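Local coordinates for protein Baccell_00875 (PDB 5NO8) that probably cleaves, as a polysaccharide lyase, the L-rhamnose caps from glucuronic acid on complex arabinogalactan proteins, at residues H166-G171 with H329-V334; V258-N263 with A273-R278; Y265-G270 with V308-A313; A288-V293 with V316-Y321. One frame throughout, in Å; residues are numbered along the deposited sequence.

Contact 1 (H166-G171 with H329-V334); sequences HIWKGG and HADCLV
Trp168 and His329 meet ring to ring, although the fit is neither a stack nor an edge-to-face pair: the six-membered ring of Trp168 and the imidazole of His329 have centroids 4.9 Å apart and planes inclined at 31°. With CG anti to the backbone N (chi1 -178°), Trp168 carries its indole out from the strand end, and its CZ2 comes over one imidazole face, displaced toward the rim. Two carbonyls border the rings in plane. His329 O sits 3.4 Å from Trp168 CZ2 at the indole edge, while Lys169 O lies 3.3 Å from His329 CE1. The contact joins two sheets of the chain: strand 163-168 is the outermost strand of one antiparallel sheet, strand 326-335 belongs to another, and no direct hydrogen bond links the two segments. Water 1 supplies a polar bridge, accepting from Trp168 NE1 at 2.9 Å and donating to His329 O at 2.7 Å. Within 329-334, His329 NE2 donates to Asp331 OD2 (3.0 Å), which it meets from above the carboxylate plane, 40° out of it. Were His329 an alanine, Asp331 OD2 would probably be left without this donor and a gap would open beside Trp168 CZ2 and CH2.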
loop_
_atom_site.group_PDB
_atom_site.type_symbol
_atom_site.label_atom_id
_atom_site.label_comp_id
_atom_site.label_asym_id
_atom_site.label_seq_id
_atom_site.Cartn_x
_atom_site.Cartn_y
_atom_site.Cartn_z
ATOM N N HIS A 166 -1.891 4.802 -9.155
ATOM C CA HIS A 166 -0.811 3.813 -9.141
ATOM C C HIS A 166 0.359 4.433 -9.870
ATOM O O HIS A 166 0.361 4.511 -11.105
ATOM C CB HIS A 166 -1.295 2.544 -9.793
ATOM C CG HIS A 166 -2.437 1.931 -9.044
ATOM N ND1 HIS A 166 -2.318 1.535 -7.727
ATOM C CD2 HIS A 166 -3.741 1.738 -9.387
ATOM C CE1 HIS A 166 -3.498 1.099 -7.302
ATOM N NE2 HIS A 166 -4.371 1.190 -8.292
ATOM N N ILE A 167 1.346 4.850 -9.087
ATOM C CA ILE A 167 2.505 5.578 -9.607
ATOM C C ILE A 167 3.647 4.592 -9.803
ATOM O O ILE A 167 3.937 3.827 -8.889
ATOM C CB ILE A 167 2.955 6.660 -8.624
ATOM C CG1 ILE A 167 1.787 7.595 -8.294
ATOM C CG2 ILE A 167 4.130 7.456 -9.204
ATOM C CD1 ILE A 167 2.066 8.447 -7.082
ATOM N N TRP A 168 4.260 4.603 -10.980
ATOM C CA TRP A 168 5.479 3.834 -11.215
ATOM C C TRP A 168 6.602 4.756 -11.606
ATOM O O TRP A 168 6.563 5.377 -12.698
ATOM C CB TRP A 168 5.311 2.728 -12.240
ATOM C CG TRP A 168 6.564 1.933 -12.423
ATOM C CD1 TRP A 168 7.135 1.578 -13.611
ATOM C CD2 TRP A 168 7.437 1.434 -11.391
ATOM N NE1 TRP A 168 8.298 0.902 -13.381
ATOM C CE2 TRP A 168 8.500 0.772 -12.040
ATOM C CE3 TRP A 168 7.402 1.445 -9.986
ATOM C CZ2 TRP A 168 9.542 0.140 -11.342
ATOM C CZ3 TRP A 168 8.457 0.847 -9.293
ATOM C CH2 TRP A 168 9.505 0.189 -9.989
ATOM N N LYS A 169 7.607 4.809 -10.731
ATOM C CA LYS A 169 8.809 5.607 -10.944
ATOM C C LYS A 169 9.796 4.914 -11.891
ATOM O O LYS A 169 10.978 4.759 -11.594
ATOM C CB LYS A 169 9.471 5.954 -9.587
ATOM C CG LYS A 169 9.956 4.752 -8.789
ATOM C CD LYS A 169 10.578 5.147 -7.446
ATOM C CE LYS A 169 11.184 3.902 -6.803
ATOM N NZ LYS A 169 11.797 4.168 -5.492
ATOM N N GLY A 170 9.319 4.539 -13.064
ATOM C CA GLY A 170 10.081 3.683 -13.975
ATOM C C GLY A 170 10.971 4.386 -14.967
ATOM O O GLY A 170 11.209 3.852 -16.063
ATOM N N GLY A 171 11.475 5.563 -14.619
ATOM C CA GLY A 171 12.444 6.251 -15.487
ATOM C C GLY A 171 11.797 6.648 -16.808
ATOM O O GLY A 171 10.769 7.342 -16.816
ATOM N N HIS A 329 13.567 0.115 -14.923
ATOM C CA HIS A 329 14.024 -0.853 -13.946
ATOM C C HIS A 329 12.912 -1.676 -13.295
ATOM O O HIS A 329 11.716 -1.421 -13.496
ATOM C CB HIS A 329 14.848 -0.135 -12.869
ATOM C CG HIS A 329 14.026 0.518 -11.797
ATOM N ND1 HIS A 329 13.310 1.672 -12.003
ATOM C CD2 HIS A 329 13.781 0.144 -10.519
ATOM C CE1 HIS A 329 12.697 2.009 -10.875
ATOM N NE2 HIS A 329 12.962 1.098 -9.960
ATOM N N ALA A 330 13.366 -2.685 -12.561
ATOM C CA ALA A 330 12.565 -3.452 -11.615
ATOM C C ALA A 330 13.294 -3.556 -10.285
ATOM O O ALA A 330 14.523 -3.609 -10.256
ATOM C CB ALA A 330 12.284 -4.830 -12.149
ATOM N N ASP A 331 12.530 -3.567 -9.185
ATOM C CA ASP A 331 13.088 -3.666 -7.822
ATOM C C ASP A 331 12.708 -5.026 -7.211
ATOM O O ASP A 331 11.519 -5.310 -7.035
ATOM C CB ASP A 331 12.547 -2.568 -6.924
ATOM C CG ASP A 331 12.958 -1.177 -7.372
ATOM O OD1 ASP A 331 14.176 -0.962 -7.604
ATOM O OD2 ASP A 331 12.057 -0.295 -7.469
ATOM N N CYS A 332 13.715 -5.848 -6.913
ATOM C CA CYS A 332 13.547 -7.160 -6.314
ATOM C C CYS A 332 14.327 -7.243 -5.008
ATOM O O CYS A 332 15.244 -6.447 -4.757
ATOM C CB CYS A 332 14.043 -8.260 -7.245
ATOM S SG CYS A 332 13.128 -8.289 -8.788
ATOM N N LEU A 333 13.968 -8.230 -4.187
ATOM C CA LEU A 333 14.636 -8.474 -2.922
ATOM C C LEU A 333 15.035 -9.938 -2.855
ATOM O O LEU A 333 14.248 -10.809 -3.235
ATOM C CB LEU A 333 13.689 -8.175 -1.745
ATOM C CG LEU A 333 14.216 -8.359 -0.336
ATOM C CD1 LEU A 333 15.325 -7.384 -0.002
ATOM C CD2 LEU A 333 13.083 -8.199 0.691
ATOM N N VAL A 334 16.236 -10.185 -2.358
ATOM C CA VAL A 334 16.705 -11.525 -2.034
ATOM C C VAL A 334 16.830 -11.703 -0.532
ATOM O O VAL A 334 17.476 -10.889 0.168
ATOM C CB VAL A 334 18.040 -11.863 -2.756
ATOM C CG1 VAL A 334 18.444 -13.309 -2.471
ATOM C CG2 VAL A 334 17.865 -11.683 -4.233
HETATM O O HOH W 1 9.901 -0.590 -15.337
#

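Contact 2 (V258-N263 with A273-R278); sequences VLVSCN and ARVECR
Val275 of strand 272-278 sits against both Val260 and Cys262 of strand 259-262, and these side chains form the apolar centre of an antiparallel pair at the margin of a mixed sheet that folds over so that its strands pack face to face. Cys262 SG lies 3.7 Å from Val275 CG1, and the same methyl is 4.1 Å from Val260 CG1. Farther along, Val258 CG2 comes to 3.7 Å from Cys277 SG. Phe318 and Phe320 of strand 314-322 pack on Val275, and Ala330 touches Val260, so this face belongs to the core.

Outward from it runs the backbone ladder. Leu259 with Arg278 and Ser261 with Glu276 are hydrogen-bonded pairs, each with N-H...O bonds in both directions, and Val260-Cys277 and Cys262-Val275 are the non-hydrogen-bonded pairs between and beyond them. Several CA-H...O contacts, such as Val260 CA to Glu276 O at 3.2 Å, fill the intervals.

On the other face, Leu259, Ser261, Glu276 and Arg278 point away from the core. Arg274 reaches along its own strand with an extended chain and grips one oxygen side-on, NE at 2.9 Å and NH2 at 3.3 Å from Glu276 OE2; Glu307 and the ring of Phe305 are further partners of its guanidinium. A leucine in its place would probably leave the carboxylates of Glu276 and Glu307 without their positive mate. At the strand end, Asn263 folds its CG between its own N and carbonyl carbon (chi1 61°), and OD1 stands in for a main-chain carbonyl: Arg274 N donates to Asn263 OD1 at 2.9 Å, nearly straight at 178°, from above the amide plane.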
loop_
_atom_site.group_PDB
_atom_site.type_symbol
_atom_site.label_atom_id
_atom_site.label_comp_id
_atom_site.label_asym_id
_atom_site.label_seq_id
_atom_site.Cartn_x
_atom_site.Cartn_y
_atom_site.Cartn_z
ATOM N N VAL A 258 7.543 0.716 -22.531
ATOM C CA VAL A 258 7.777 -0.712 -22.293
ATOM C C VAL A 258 7.220 -1.104 -20.950
ATOM O O VAL A 258 6.975 -0.243 -20.091
ATOM C CB VAL A 258 9.279 -1.083 -22.375
ATOM C CG1 VAL A 258 9.869 -0.658 -23.711
ATOM C CG2 VAL A 258 10.084 -0.476 -21.238
ATOM N N LEU A 259 7.001 -2.409 -20.768
ATOM C CA LEU A 259 6.513 -2.962 -19.508
ATOM C C LEU A 259 7.528 -3.987 -19.015
ATOM O O LEU A 259 7.901 -4.911 -19.753
ATOM C CB LEU A 259 5.149 -3.651 -19.685
ATOM C CG LEU A 259 3.998 -2.715 -19.993
ATOM C CD1 LEU A 259 2.863 -3.516 -20.603
ATOM C CD2 LEU A 259 3.566 -1.971 -18.736
ATOM N N VAL A 260 7.971 -3.814 -17.777
ATOM C CA VAL A 260 8.881 -4.744 -17.136
ATOM C C VAL A 260 8.108 -5.561 -16.122
ATOM O O VAL A 260 7.263 -5.040 -15.414
ATOM C CB VAL A 260 10.038 -3.987 -16.473
ATOM C CG1 VAL A 260 10.974 -4.921 -15.733
ATOM C CG2 VAL A 260 10.822 -3.272 -17.551
ATOM N N SER A 261 8.429 -6.852 -16.041
ATOM C CA SER A 261 7.862 -7.702 -15.021
ATOM C C SER A 261 8.865 -8.805 -14.673
ATOM O O SER A 261 9.686 -9.188 -15.506
ATOM C CB SER A 261 6.553 -8.323 -15.501
ATOM O OG SER A 261 6.738 -8.928 -16.765
ATOM N N CYS A 262 8.721 -9.341 -13.468
ATOM C CA CYS A 262 9.558 -10.433 -12.975
ATOM C C CYS A 262 8.663 -11.601 -12.611
ATOM O O CYS A 262 7.496 -11.425 -12.301
ATOM C CB CYS A 262 10.338 -10.006 -11.738
ATOM S SG CYS A 262 11.370 -8.537 -11.995
ATOM N N ASN A 263 9.229 -12.805 -12.586
ATOM C CA ASN A 263 8.453 -13.970 -12.188
ATOM C C ASN A 263 8.002 -13.841 -10.730
ATOM O O ASN A 263 6.898 -14.264 -10.386
ATOM C CB ASN A 263 9.199 -15.288 -12.484
ATOM C CG ASN A 263 10.504 -15.414 -11.741
ATOM O OD1 ASN A 263 11.333 -14.513 -11.773
ATOM N ND2 ASN A 263 10.674 -16.515 -11.017
ATOM N N ALA A 273 15.844 -15.799 -11.199
ATOM C CA ALA A 273 14.954 -14.693 -11.559
ATOM C C ALA A 273 14.818 -14.669 -13.066
ATOM O O ALA A 273 15.819 -14.884 -13.791
ATOM C CB ALA A 273 15.518 -13.363 -11.077
ATOM N N ARG A 274 13.599 -14.427 -13.547
ATOM C CA ARG A 274 13.371 -14.153 -14.951
ATOM C C ARG A 274 12.749 -12.761 -15.037
ATOM O O ARG A 274 11.675 -12.554 -14.511
ATOM C CB ARG A 274 12.453 -15.174 -15.615
ATOM C CG ARG A 274 12.182 -14.858 -17.087
ATOM C CD ARG A 274 11.273 -15.909 -17.726
ATOM N NE ARG A 274 10.910 -15.551 -19.091
ATOM C CZ ARG A 274 11.409 -16.064 -20.221
ATOM N NH1 ARG A 274 12.344 -17.008 -20.226
ATOM N NH2 ARG A 274 10.932 -15.642 -21.376
ATOM N N VAL A 275 13.427 -11.836 -15.703
ATOM C CA VAL A 275 12.966 -10.450 -15.793
ATOM C C VAL A 275 12.726 -10.129 -17.258
ATOM O O VAL A 275 13.620 -10.315 -18.075
ATOM C CB VAL A 275 14.017 -9.471 -15.204
ATOM C CG1 VAL A 275 13.424 -8.080 -15.065
ATOM C CG2 VAL A 275 14.531 -9.992 -13.895
ATOM N N GLU A 276 11.511 -9.674 -17.588
ATOM C CA GLU A 276 11.070 -9.460 -18.965
ATOM C C GLU A 276 10.819 -7.995 -19.218
ATOM O O GLU A 276 10.282 -7.310 -18.351
ATOM C CB GLU A 276 9.756 -10.209 -19.201
ATOM C CG GLU A 276 9.941 -11.722 -19.199
ATOM C CD GLU A 276 8.701 -12.486 -19.648
ATOM O OE1 GLU A 276 7.631 -11.862 -19.865
ATOM O OE2 GLU A 276 8.809 -13.716 -19.766
ATOM N N CYS A 277 11.221 -7.525 -20.390
ATOM C CA CYS A 277 10.932 -6.184 -20.866
ATOM C C CYS A 277 10.159 -6.333 -22.195
ATOM O O CYS A 277 10.716 -6.786 -23.210
ATOM C CB CYS A 277 12.227 -5.417 -21.052
ATOM S SG CYS A 277 12.008 -3.679 -21.555
ATOM N N ARG A 278 8.881 -5.966 -22.168
ATOM C CA ARG A 278 7.980 -6.131 -23.316
ATOM C C ARG A 278 7.750 -4.783 -23.972
ATOM O O ARG A 278 7.486 -3.784 -23.288
ATOM C CB ARG A 278 6.657 -6.734 -22.843
ATOM C CG ARG A 278 5.516 -6.779 -23.858
ATOM C CD ARG A 278 5.647 -7.913 -24.850
ATOM N NE ARG A 278 5.569 -9.227 -24.214
ATOM C CZ ARG A 278 5.779 -10.376 -24.855
ATOM N NH1 ARG A 278 6.072 -10.388 -26.153
ATOM N NH2 ARG A 278 5.718 -11.519 -24.189
#

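Contact 3 (Y265-G270 with V308-A313); sequences YVFEKG and VPMEQA
Met310 is where segment 308-313, leaving strand 303-309, first reaches across to segment 265-270, and its side chain settles over Phe267. The CG of Met310 stands 3.9 Å above one face of the Phe267 ring, offset toward the rim, and the terminal methyl CE closes to 3.6 Å from Phe267 CD2. The sulfur lies above the same ring at a distance, Met310 SD being 5.1 Å from the Phe267 centroid and 19° off the ring normal, a Met-aromatic contact. Bends at chi2 and chi3 let the chain curl over the phenyl group, while Ala273, Val316 and Phe318 touch Met310 around it.

The carbonyl of Met310 has a separate task. Gly270 N donates to Met310 O at 2.7 Å and 178°, tilted from the carbonyl plane, and Lys269 CA adds a weaker CA-H...O contact to the same oxygen. Gly270 has a positive phi, and at its backbone angles a side chain would press against the carbonyl oxygen of the residue before. This bond ties the loop after strand 266-268 to the chain leaving strand 303-309. Both strands belong to the same sheet: strand 266-268 is one of its outermost, running parallel to strand 326-335, whereas strand 303-309 lies beside strand 272-278. The chain directions of the touching parts diverge widely, so the link is a single bond and not a ladder.

Glu311 follows, its CB directed away from segment 265-270. A bend at chi2 (-73°) nevertheless turns its carboxylate back, bringing Glu311 OE2 to 3.6 Å from Gly270 CA. The aliphatic part of Lys269 lies along the backbone here, its CD 3.5 Å from Glu311 O, and past Glu311 it lies loosely beside the main chain of Gln312.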
loop_
_atom_site.group_PDB
_atom_site.type_symbol
_atom_site.label_atom_id
_atom_site.label_comp_id
_atom_site.label_asym_id
_atom_site.label_seq_id
_atom_site.Cartn_x
_atom_site.Cartn_y
_atom_site.Cartn_z
ATOM N N TYR A 265 8.985 -11.049 -7.054
ATOM C CA TYR A 265 9.741 -9.868 -6.606
ATOM C C TYR A 265 10.520 -10.075 -5.344
ATOM O O TYR A 265 11.336 -9.233 -4.978
ATOM C CB TYR A 265 8.814 -8.636 -6.524
ATOM C CG TYR A 265 8.285 -8.340 -7.876
ATOM C CD1 TYR A 265 9.031 -7.593 -8.798
ATOM C CD2 TYR A 265 7.051 -8.866 -8.296
ATOM C CE1 TYR A 265 8.576 -7.389 -10.094
ATOM C CE2 TYR A 265 6.576 -8.645 -9.582
ATOM C CZ TYR A 265 7.336 -7.891 -10.483
ATOM O OH TYR A 265 6.907 -7.697 -11.771
ATOM N N VAL A 266 10.293 -11.202 -4.672
ATOM C CA VAL A 266 11.094 -11.601 -3.536
ATOM C C VAL A 266 11.556 -13.035 -3.805
ATOM O O VAL A 266 10.739 -13.904 -4.136
ATOM C CB VAL A 266 10.308 -11.534 -2.212
ATOM C CG1 VAL A 266 11.175 -12.004 -1.057
ATOM C CG2 VAL A 266 9.799 -10.120 -1.975
ATOM N N PHE A 267 12.861 -13.243 -3.696
ATOM C CA PHE A 267 13.527 -14.510 -3.999
ATOM C C PHE A 267 14.261 -15.038 -2.787
ATOM O O PHE A 267 14.801 -14.257 -2.025
ATOM C CB PHE A 267 14.566 -14.272 -5.083
ATOM C CG PHE A 267 13.976 -13.892 -6.382
ATOM C CD1 PHE A 267 13.526 -14.878 -7.254
ATOM C CD2 PHE A 267 13.742 -12.551 -6.688
ATOM C CE1 PHE A 267 12.934 -14.549 -8.451
ATOM C CE2 PHE A 267 13.156 -12.219 -7.903
ATOM C CZ PHE A 267 12.771 -13.213 -8.790
ATOM N N GLU A 268 14.290 -16.367 -2.613
ATOM C CA GLU A 268 15.229 -17.005 -1.707
ATOM C C GLU A 268 16.568 -17.180 -2.406
ATOM O O GLU A 268 16.636 -17.387 -3.619
ATOM C CB GLU A 268 14.733 -18.396 -1.266
ATOM C CG GLU A 268 13.402 -18.354 -0.536
ATOM C CD GLU A 268 13.021 -19.733 -0.021
ATOM O OE1 GLU A 268 13.279 -20.719 -0.727
ATOM O OE2 GLU A 268 12.485 -19.835 1.090
ATOM N N LYS A 269 17.637 -17.107 -1.625
ATOM C CA LYS A 269 18.964 -17.225 -2.175
ATOM C C LYS A 269 19.066 -18.556 -2.929
ATOM O O LYS A 269 18.624 -19.591 -2.426
ATOM C CB LYS A 269 19.980 -17.115 -1.057
ATOM C CG LYS A 269 21.408 -17.037 -1.538
ATOM C CD LYS A 269 22.353 -16.753 -0.379
ATOM C CE LYS A 269 22.684 -18.029 0.366
ATOM N NZ LYS A 269 23.605 -17.666 1.470
ATOM N N GLY A 270 19.540 -18.484 -4.162
ATOM C CA GLY A 270 19.672 -19.643 -5.030
ATOM C C GLY A 270 18.571 -19.805 -6.036
ATOM O O GLY A 270 18.695 -20.614 -6.958
ATOM N N VAL A 308 18.775 -14.971 -14.363
ATOM C CA VAL A 308 19.969 -14.993 -13.537
ATOM C C VAL A 308 19.689 -15.676 -12.213
ATOM O O VAL A 308 18.586 -15.622 -11.706
ATOM C CB VAL A 308 20.525 -13.584 -13.224
ATOM C CG1 VAL A 308 21.124 -12.946 -14.459
ATOM C CG2 VAL A 308 19.471 -12.695 -12.600
ATOM N N PRO A 309 20.712 -16.293 -11.637
ATOM C CA PRO A 309 20.601 -16.760 -10.275
ATOM C C PRO A 309 20.737 -15.608 -9.261
ATOM O O PRO A 309 21.455 -14.621 -9.471
ATOM C CB PRO A 309 21.765 -17.750 -10.166
ATOM C CG PRO A 309 22.793 -17.181 -11.057
ATOM C CD PRO A 309 22.027 -16.614 -12.217
ATOM N N MET A 310 20.008 -15.748 -8.172
ATOM C CA MET A 310 19.992 -14.764 -7.116
ATOM C C MET A 310 20.839 -15.343 -5.998
ATOM O O MET A 310 20.334 -16.085 -5.177
ATOM C CB MET A 310 18.536 -14.522 -6.680
ATOM C CG MET A 310 17.625 -14.000 -7.773
ATOM S SD MET A 310 18.193 -12.419 -8.487
ATOM C CE MET A 310 16.880 -11.358 -7.892
ATOM N N GLU A 311 22.114 -14.972 -5.924
ATOM C CA GLU A 311 23.047 -15.679 -5.045
ATOM C C GLU A 311 23.489 -14.905 -3.795
ATOM O O GLU A 311 24.270 -15.431 -2.995
ATOM C CB GLU A 311 24.273 -16.171 -5.836
ATOM C CG GLU A 311 23.958 -17.059 -7.054
ATOM C CD GLU A 311 23.478 -18.500 -6.736
ATOM O OE1 GLU A 311 23.529 -19.344 -7.664
ATOM O OE2 GLU A 311 23.085 -18.832 -5.588
ATOM N N GLN A 312 22.937 -13.718 -3.578
ATOM C CA GLN A 312 23.315 -12.928 -2.415
ATOM C C GLN A 312 22.120 -12.188 -1.875
ATOM O O GLN A 312 21.398 -11.546 -2.632
ATOM C CB GLN A 312 24.380 -11.921 -2.813
ATOM C CG GLN A 312 24.863 -10.995 -1.703
ATOM C CD GLN A 312 26.058 -10.199 -2.198
ATOM O OE1 GLN A 312 25.906 -9.125 -2.804
ATOM N NE2 GLN A 312 27.220 -10.782 -2.072
ATOM N N ALA A 313 21.931 -12.282 -0.566
ATOM C CA ALA A 313 20.864 -11.553 0.104
ATOM C C ALA A 313 20.980 -10.052 -0.106
ATOM O O ALA A 313 22.085 -9.502 -0.170
ATOM C CB ALA A 313 20.834 -11.880 1.596
#

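Contact 4 (A288-V293 with V316-Y321); sequences AKMNGV and VRFDFY
Arg317 O is gripped twice, by Asn291 N at 2.8 Å and by water 2 at 2.9 Å. The first bond lies at the end of an antiparallel pair between strands 287-290 and 314-322, where a type I' turn from Met290 to Val293 folds the first strand into a beta hairpin with strand 293-300. Asn291 also answers with its side chain: OD1 accepts from Arg317 N at 2.9 Å and 172°, extending the ladder begun by the reciprocal bonds of Lys289 and Asp319, while its ND2 is held by Glu315 O. Water 2 accepts from Gly292 N and donates to Asp319 OD2 (2.7 Å), tying the turn to the neighbouring strand. The carboxylate of Asp319 is taken side-on by Arg317, whose NE and NH2 both reach OD1, with NE also bonding to OD2. On the opposite face, Met290, its CG anti to the backbone N (chi1 180°) and the chain extended, runs beside Phe318. Its CG touches Val316 CG1 at 3.7 Å and Phe318 CE1 at 3.8 Å, with SD placed obliquely to the Phe318 ring, a Met-aromatic contact. Lys289 crosses Tyr321 at about a right angle, its CD 3.7 Å from Tyr321 CE2.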
loop_
_atom_site.group_PDB
_atom_site.type_symbol
_atom_site.label_atom_id
_atom_site.label_comp_id
_atom_site.label_asym_id
_atom_site.label_seq_id
_atom_site.Cartn_x
_atom_site.Cartn_y
_atom_site.Cartn_z
ATOM N N ALA A 288 21.167 -4.874 -20.284
ATOM C CA ALA A 288 20.677 -4.903 -18.925
ATOM C C ALA A 288 21.771 -4.928 -17.907
ATOM O O ALA A 288 22.898 -5.337 -18.199
ATOM C CB ALA A 288 19.776 -6.094 -18.719
ATOM N N LYS A 289 21.424 -4.514 -16.689
ATOM C CA LYS A 289 22.327 -4.589 -15.549
ATOM C C LYS A 289 21.588 -5.128 -14.321
ATOM O O LYS A 289 20.367 -4.980 -14.206
ATOM C CB LYS A 289 22.934 -3.235 -15.219
ATOM C CG LYS A 289 23.838 -2.667 -16.297
ATOM C CD LYS A 289 24.463 -1.321 -15.946
ATOM C CE LYS A 289 25.143 -0.718 -17.190
ATOM N NZ LYS A 289 25.815 0.568 -16.820
ATOM N N MET A 290 22.343 -5.791 -13.453
ATOM C CA MET A 290 21.863 -6.298 -12.179
ATOM C C MET A 290 22.722 -5.638 -11.117
ATOM O O MET A 290 23.943 -5.861 -11.097
ATOM C CB MET A 290 22.033 -7.814 -12.125
ATOM C CG MET A 290 21.578 -8.450 -10.861
ATOM S SD MET A 290 21.804 -10.250 -11.070
ATOM C CE MET A 290 21.497 -10.670 -9.382
ATOM N N ASN A 291 22.120 -4.820 -10.255
ATOM C CA ASN A 291 22.899 -3.952 -9.334
ATOM C C ASN A 291 24.103 -3.260 -10.018
ATOM O O ASN A 291 25.216 -3.261 -9.512
ATOM C CB ASN A 291 23.345 -4.752 -8.113
ATOM C CG ASN A 291 22.199 -5.086 -7.205
ATOM O OD1 ASN A 291 21.137 -4.465 -7.296
ATOM N ND2 ASN A 291 22.419 -6.023 -6.279
ATOM N N GLY A 292 23.855 -2.706 -11.194
ATOM C CA GLY A 292 24.855 -1.926 -11.874
ATOM C C GLY A 292 25.850 -2.739 -12.668
ATOM O O GLY A 292 26.725 -2.149 -13.318
ATOM N N VAL A 293 25.723 -4.058 -12.638
ATOM C CA VAL A 293 26.646 -4.963 -13.354
ATOM C C VAL A 293 25.975 -5.523 -14.617
ATOM O O VAL A 293 24.913 -6.151 -14.546
ATOM C CB VAL A 293 27.104 -6.132 -12.468
ATOM C CG1 VAL A 293 28.111 -7.011 -13.222
ATOM C CG2 VAL A 293 27.660 -5.618 -11.149
ATOM N N VAL A 316 17.992 -6.188 -5.083
ATOM C CA VAL A 316 18.454 -6.354 -6.442
ATOM C C VAL A 316 17.662 -5.438 -7.386
ATOM O O VAL A 316 16.443 -5.570 -7.530
ATOM C CB VAL A 316 18.391 -7.805 -6.955
ATOM C CG1 VAL A 316 18.909 -7.885 -8.397
ATOM C CG2 VAL A 316 19.162 -8.751 -6.035
ATOM N N ARG A 317 18.372 -4.543 -8.050
ATOM C CA ARG A 317 17.781 -3.679 -9.046
ATOM C C ARG A 317 18.168 -4.188 -10.424
ATOM O O ARG A 317 19.349 -4.362 -10.726
ATOM C CB ARG A 317 18.289 -2.249 -8.873
ATOM C CG ARG A 317 17.624 -1.259 -9.798
ATOM C CD ARG A 317 18.277 0.089 -9.645
ATOM N NE ARG A 317 17.951 0.984 -10.741
ATOM C CZ ARG A 317 17.134 2.034 -10.685
ATOM N NH1 ARG A 317 16.532 2.414 -9.556
ATOM N NH2 ARG A 317 16.966 2.758 -11.778
ATOM N N PHE A 318 17.178 -4.466 -11.252
ATOM C CA PHE A 318 17.445 -4.785 -12.644
ATOM C C PHE A 318 17.175 -3.538 -13.474
ATOM O O PHE A 318 16.074 -2.982 -13.391
ATOM C CB PHE A 318 16.531 -5.911 -13.105
ATOM C CG PHE A 318 16.853 -7.246 -12.482
ATOM C CD1 PHE A 318 17.924 -7.974 -12.934
ATOM C CD2 PHE A 318 16.079 -7.772 -11.454
ATOM C CE1 PHE A 318 18.208 -9.211 -12.399
ATOM C CE2 PHE A 318 16.378 -9.000 -10.893
ATOM C CZ PHE A 318 17.441 -9.724 -11.385
ATOM N N ASP A 319 18.153 -3.107 -14.277
ATOM C CA ASP A 319 17.997 -1.979 -15.203
ATOM C C ASP A 319 18.008 -2.472 -16.651
ATOM O O ASP A 319 18.817 -3.341 -16.974
ATOM C CB ASP A 319 19.111 -0.952 -15.024
ATOM C CG ASP A 319 18.987 -0.163 -13.747
ATOM O OD1 ASP A 319 18.060 0.676 -13.616
ATOM O OD2 ASP A 319 19.823 -0.352 -12.857
ATOM N N PHE A 320 17.056 -2.003 -17.465
ATOM C CA PHE A 320 17.120 -2.161 -18.922
ATOM C C PHE A 320 17.478 -0.830 -19.586
ATOM O O PHE A 320 16.992 0.224 -19.195
ATOM C CB PHE A 320 15.799 -2.643 -19.498
ATOM C CG PHE A 320 15.485 -4.058 -19.169
ATOM C CD1 PHE A 320 15.938 -5.093 -19.969
ATOM C CD2 PHE A 320 14.748 -4.361 -18.037
ATOM C CE1 PHE A 320 15.664 -6.409 -19.650
ATOM C CE2 PHE A 320 14.460 -5.671 -17.717
ATOM C CZ PHE A 320 14.913 -6.701 -18.517
ATOM N N TYR A 321 18.326 -0.906 -20.608
ATOM C CA TYR A 321 18.782 0.258 -21.355
ATOM C C TYR A 321 18.464 -0.053 -22.794
ATOM O O TYR A 321 18.780 -1.155 -23.269
ATOM C CB TYR A 321 20.282 0.478 -21.192
ATOM C CG TYR A 321 20.676 0.725 -19.767
ATOM C CD1 TYR A 321 20.644 2.010 -19.217
ATOM C CD2 TYR A 321 21.009 -0.340 -18.942
ATOM C CE1 TYR A 321 20.977 2.220 -17.889
ATOM C CE2 TYR A 321 21.329 -0.130 -17.621
ATOM C CZ TYR A 321 21.311 1.134 -17.110
ATOM O OH TYR A 321 21.613 1.294 -15.793
HETATM O O HOH W 2 21.124 -2.589 -12.160
#

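In the fold
All four contacts involve one mixed sheet, and strand 326-335 of contact 1 ties most of them together. Its Cys332 SG lies 3.7 Å from Cys262 SG of contact 2, Leu333 O is 2.8 Å from Phe267 N of contact 3, and Ala330 N is 2.8 Å from Phe318 O of contact 4, the last two being probable hydrogen bonds. Val275 CG2 of contact 2 meets Phe318 CD2 of contact 4 at 3.6 Å. Contact 1 alone joins this sheet to another, and its centre lies about 14 Å from the centre of the chain, closer in than the rest. A bound glycerol, probably from the crystallisation liquor, lies about 5 Å from the Glu268 side chain of contact 3.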